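Local coordinates for protein mitochondrial association factor 1 (Toxoplasma gondii, PDB 6BXS) that is encoded at a parasite locus required for direct manipulation of host mitochondria and has a macro domain, a fold that in relatives often binds ADP-ribose, at residues A46-G51 and I214-L219; G145-H150 and V166-V171. One frame throughout, in Å; residues are numbered along the deposited sequence.

Contact 1: residues A46-G51 and I214-L219; sequences ATVDAG and IRLPLL
In the central mixed sheet of the macro domain, A46 and T47 pair in parallel with I214 and R215, joining strand 45-50 to strand 213-216. The short segments differ by 32° in direction, and R215 supplies both hydrogen bonds between 46-51 and 214-219. Its N-H reaches A46 O at 3.0 Å, arriving well above the carbonyl plane. Its own carbonyl takes the V48 N-H much more directly, with R215 O and V48 N 2.9 Å apart and 169° at the hydrogen.

Side chains alternate between the two faces. T47 and R215 share the face lined by helix 61-76, where T47 OG1 lies 3.7 Å from R215 CB. The polar ends turn elsewhere: T47 OG1 bonds to L36 O, while the guanidinium, its chain bent at chi3, meets P35 O, Q255 and, in a salt bridge, D38. On the other face, V48 and I214 reach I193 of helix 179-202. L216 starts out away from V48, but chi1 of -59° sets CG beside the backbone N, and with chi2 CD2 ends beside V48 CG2, a tight pair at 3.4 Å.

The ladder between the segments ends after the T47-R215 pair. P217 has no N-H to extend it, and the CA atoms of A50 and L219 are already 6.3 Å apart. L219 CD2 still packs on A50 CB at 4.3 Å. In macro domains that bind ADP-ribose, the ligand lies at this C-terminal end of the central strands. Where the next backbone bond might form, the ring of P217 instead sets CD 3.2 Å from V48 O.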
# COMPACT_ATOMS: atom_id res chain seq x y z
N ALA A 46 5.04 7.71 -0.05
CA ALA A 46 3.73 7.27 0.40
C ALA A 46 3.78 5.80 0.80
O ALA A 46 4.13 4.94 -0.00
CB ALA A 46 2.69 7.48 -0.69
N THR A 47 3.44 5.52 2.05
CA THR A 47 3.51 4.16 2.57
C THR A 47 2.17 3.45 2.39
O THR A 47 1.10 4.03 2.62
CB THR A 47 3.92 4.15 4.05
OG1 THR A 47 5.17 4.83 4.19
CG2 THR A 47 4.06 2.72 4.55
N VAL A 48 2.23 2.18 1.97
CA VAL A 48 1.04 1.40 1.65
C VAL A 48 0.60 0.56 2.84
O VAL A 48 1.30 -0.37 3.25
CB VAL A 48 1.29 0.48 0.44
CG1 VAL A 48 0.11 -0.47 0.22
CG2 VAL A 48 1.55 1.32 -0.81
N ASP A 49 -0.57 0.88 3.38
CA ASP A 49 -1.14 0.13 4.49
C ASP A 49 -1.62 -1.24 4.04
O ASP A 49 -2.39 -1.35 3.09
CB ASP A 49 -2.30 0.92 5.11
CG ASP A 49 -2.75 0.35 6.44
OD1 ASP A 49 -2.28 -0.74 6.83
OD2 ASP A 49 -3.59 1.00 7.10
N ALA A 50 -1.17 -2.29 4.73
CA ALA A 50 -1.71 -3.62 4.51
C ALA A 50 -3.11 -3.68 5.11
O ALA A 50 -3.29 -4.01 6.28
CB ALA A 50 -0.82 -4.68 5.12
N GLY A 51 -4.10 -3.35 4.29
CA GLY A 51 -5.46 -3.12 4.75
C GLY A 51 -6.24 -4.37 5.09
O GLY A 51 -5.84 -5.49 4.77
N ILE A 214 6.99 4.88 -3.22
CA ILE A 214 6.04 4.13 -2.40
C ILE A 214 6.77 3.09 -1.55
O ILE A 214 7.61 2.34 -2.04
CB ILE A 214 4.97 3.43 -3.26
CG1 ILE A 214 5.60 2.71 -4.46
CG2 ILE A 214 3.95 4.45 -3.75
CD1 ILE A 214 4.60 1.87 -5.25
N ARG A 215 6.43 3.08 -0.26
CA ARG A 215 7.01 2.15 0.70
C ARG A 215 6.03 1.01 0.96
O ARG A 215 4.96 1.22 1.52
CB ARG A 215 7.36 2.88 2.00
CG ARG A 215 7.99 2.01 3.07
CD ARG A 215 8.58 2.86 4.19
NE ARG A 215 9.65 3.73 3.70
CZ ARG A 215 10.31 4.61 4.45
NH1 ARG A 215 10.02 4.75 5.74
NH2 ARG A 215 11.27 5.35 3.91
N LEU A 216 6.42 -0.19 0.54
CA LEU A 216 5.52 -1.35 0.55
C LEU A 216 5.88 -2.37 1.62
O LEU A 216 7.06 -2.62 1.87
CB LEU A 216 5.55 -2.04 -0.82
CG LEU A 216 5.16 -1.19 -2.03
CD1 LEU A 216 5.61 -1.85 -3.31
CD2 LEU A 216 3.66 -0.98 -2.03
N PRO A 217 4.87 -2.98 2.25
CA PRO A 217 5.12 -4.20 3.02
C PRO A 217 5.07 -5.41 2.08
O PRO A 217 4.77 -5.23 0.90
CB PRO A 217 3.97 -4.23 4.02
CG PRO A 217 2.84 -3.61 3.26
CD PRO A 217 3.47 -2.54 2.40
N LEU A 218 5.36 -6.60 2.59
CA LEU A 218 5.08 -7.81 1.84
C LEU A 218 3.60 -8.14 2.00
O LEU A 218 3.19 -8.72 3.01
CB LEU A 218 5.95 -8.98 2.30
CG LEU A 218 5.69 -10.29 1.56
CD1 LEU A 218 6.23 -10.23 0.13
CD2 LEU A 218 6.31 -11.46 2.32
N LEU A 219 2.80 -7.75 1.02
CA LEU A 219 1.35 -7.91 1.09
C LEU A 219 0.96 -9.38 1.17
O LEU A 219 1.59 -10.24 0.56
CB LEU A 219 0.69 -7.25 -0.12
CG LEU A 219 0.79 -5.73 -0.14
CD1 LEU A 219 0.53 -5.19 -1.54
CD2 LEU A 219 -0.19 -5.12 0.85

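Contact 2: residues G145-H150 and V166-V171; sequences GATFLH and VMLYTV
T147-H150 and V166-T170 run antiparallel at 163°, and F148 with Y169 and H150 with M167 form successive hydrogen-bonded pairs. F148 N lies 2.8 Å from Y169 O, in the carbonyl plane; Y169 N returns a bond to F148 O at 2.9 Å, tilted from that plane. The H150-M167 pair likewise exchanges two bonds, with H150 N to M167 O nearly straight at 172°. At the other end the order changes: G145 N bonds to V171 O at 3.1 Å, whereas V171 N reaches A146 O only weakly. Two residues thus face one, and G145 has positive phi (87°), consistent with a G1-type beta bulge.

F148 and Y169 lie side by side on the face toward helix 83-103, their CD1 atoms 3.8 Å apart. The Y169 carbonyl oxygen also sits at the edge of the F148 ring. On the same face M167 places CG 3.9 Å from H150 CB, at the edge of the imidazole, while its sulfur stands obliquely to that ring.

T147, L149, L168 and T170 occupy the face toward helix 179-202. L168 crosses toward T147, its CD2 3.9 Å from T147 CG2. L149 CD2 meets V166 CG1 at 3.7 Å. The T147 and T170 side chains lie side by side, and their OG1 atoms make a weak hydrogen bond in which either could be the donor.

The polar ends of H150 and Y169 have partners outside the two segments. Q94 and S123 hold the two H150 ring nitrogens, which should fix the imidazole's rotation, and Y169 OH bonds to T52 N and F56 O, tying the strand pair to the loop after strand 45-50.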
# COMPACT_ATOMS: atom_id res chain seq x y z
N GLY A 145 -7.88 -6.15 -3.94
CA GLY A 145 -7.47 -5.32 -5.06
C GLY A 145 -7.90 -3.88 -4.90
O GLY A 145 -7.47 -3.01 -5.66
N ALA A 146 -8.76 -3.62 -3.92
CA ALA A 146 -9.20 -2.26 -3.63
C ALA A 146 -8.02 -1.44 -3.13
O ALA A 146 -7.35 -1.82 -2.17
CB ALA A 146 -10.32 -2.26 -2.60
N THR A 147 -7.77 -0.31 -3.79
CA THR A 147 -6.64 0.55 -3.45
C THR A 147 -7.11 1.98 -3.22
O THR A 147 -7.82 2.55 -4.04
CB THR A 147 -5.57 0.54 -4.56
OG1 THR A 147 -5.12 -0.80 -4.77
CG2 THR A 147 -4.38 1.41 -4.17
N PHE A 148 -6.70 2.55 -2.09
CA PHE A 148 -7.07 3.90 -1.72
C PHE A 148 -5.82 4.76 -1.53
O PHE A 148 -4.76 4.26 -1.15
CB PHE A 148 -7.91 3.89 -0.44
CG PHE A 148 -9.06 2.93 -0.49
CD1 PHE A 148 -8.91 1.63 -0.05
CD2 PHE A 148 -10.29 3.33 -0.98
CE1 PHE A 148 -9.96 0.74 -0.10
CE2 PHE A 148 -11.35 2.45 -1.03
CZ PHE A 148 -11.19 1.15 -0.59
N LEU A 149 -5.95 6.05 -1.81
CA LEU A 149 -4.88 7.02 -1.60
C LEU A 149 -5.45 8.22 -0.86
O LEU A 149 -6.44 8.80 -1.29
CB LEU A 149 -4.26 7.43 -2.94
CG LEU A 149 -2.93 8.21 -2.90
CD1 LEU A 149 -2.20 8.05 -4.22
CD2 LEU A 149 -3.15 9.68 -2.60
N HIS A 150 -4.81 8.59 0.25
CA HIS A 150 -5.30 9.69 1.08
C HIS A 150 -4.25 10.77 1.27
O HIS A 150 -3.10 10.49 1.60
CB HIS A 150 -5.72 9.17 2.46
CG HIS A 150 -6.74 8.08 2.42
ND1 HIS A 150 -8.08 8.31 2.20
CD2 HIS A 150 -6.62 6.74 2.59
CE1 HIS A 150 -8.74 7.17 2.23
NE2 HIS A 150 -7.88 6.20 2.47
N VAL A 166 0.99 11.75 2.47
CA VAL A 166 0.28 10.84 1.57
C VAL A 166 0.44 9.41 2.05
O VAL A 166 1.55 8.96 2.34
CB VAL A 166 0.77 10.95 0.12
CG1 VAL A 166 0.03 9.95 -0.77
CG2 VAL A 166 0.59 12.36 -0.41
N MET A 167 -0.67 8.69 2.13
CA MET A 167 -0.66 7.27 2.45
C MET A 167 -1.51 6.51 1.45
O MET A 167 -2.37 7.09 0.79
CB MET A 167 -1.18 7.02 3.87
CG MET A 167 -2.65 7.39 4.09
SD MET A 167 -3.32 6.77 5.65
CE MET A 167 -3.47 5.02 5.30
N LEU A 168 -1.24 5.22 1.33
CA LEU A 168 -2.09 4.33 0.56
C LEU A 168 -2.60 3.22 1.46
O LEU A 168 -2.05 2.95 2.53
CB LEU A 168 -1.34 3.75 -0.64
CG LEU A 168 -1.16 4.68 -1.84
CD1 LEU A 168 0.30 5.07 -1.99
CD2 LEU A 168 -1.67 4.04 -3.13
N TYR A 169 -3.68 2.58 1.01
CA TYR A 169 -4.34 1.51 1.75
C TYR A 169 -4.80 0.50 0.71
O TYR A 169 -5.48 0.86 -0.26
CB TYR A 169 -5.52 2.06 2.56
CG TYR A 169 -6.27 1.06 3.43
CD1 TYR A 169 -7.10 0.10 2.86
CD2 TYR A 169 -6.18 1.10 4.81
CE1 TYR A 169 -7.80 -0.80 3.65
CE2 TYR A 169 -6.88 0.21 5.61
CZ TYR A 169 -7.68 -0.74 5.02
OH TYR A 169 -8.38 -1.63 5.81
N THR A 170 -4.40 -0.76 0.88
CA THR A 170 -4.73 -1.80 -0.09
C THR A 170 -5.07 -3.11 0.61
O THR A 170 -4.63 -3.37 1.73
CB THR A 170 -3.56 -2.03 -1.09
OG1 THR A 170 -4.04 -2.76 -2.22
CG2 THR A 170 -2.40 -2.78 -0.45
N VAL A 171 -5.86 -3.93 -0.08
CA VAL A 171 -6.36 -5.19 0.47
C VAL A 171 -5.80 -6.37 -0.30
O VAL A 171 -6.11 -6.56 -1.47
CB VAL A 171 -7.90 -5.24 0.44
CG1 VAL A 171 -8.41 -6.56 1.00
CG2 VAL A 171 -8.49 -4.07 1.21

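Overall arrangement
Strand 45-50 follows the N-terminal strands 8-13 and 19-24, and its partner in contact 1 arrives only after 162 intervening residues, 69 of them helical. Contact 2 lies wholly within that long excursion: 147-152 and 166-170 are consecutive strands, and the 15 residues between its two segments contain no helix. The contact centres are 8 Å apart because 45-50 sits between 213-216 and 166-170 in the sheet. Probable backbone hydrogen bonds from D49 N to L168 O and from G51 N to T170 O join the two contacts. Together they connect the central parallel strands to the antiparallel strands 147-152 and 120-126.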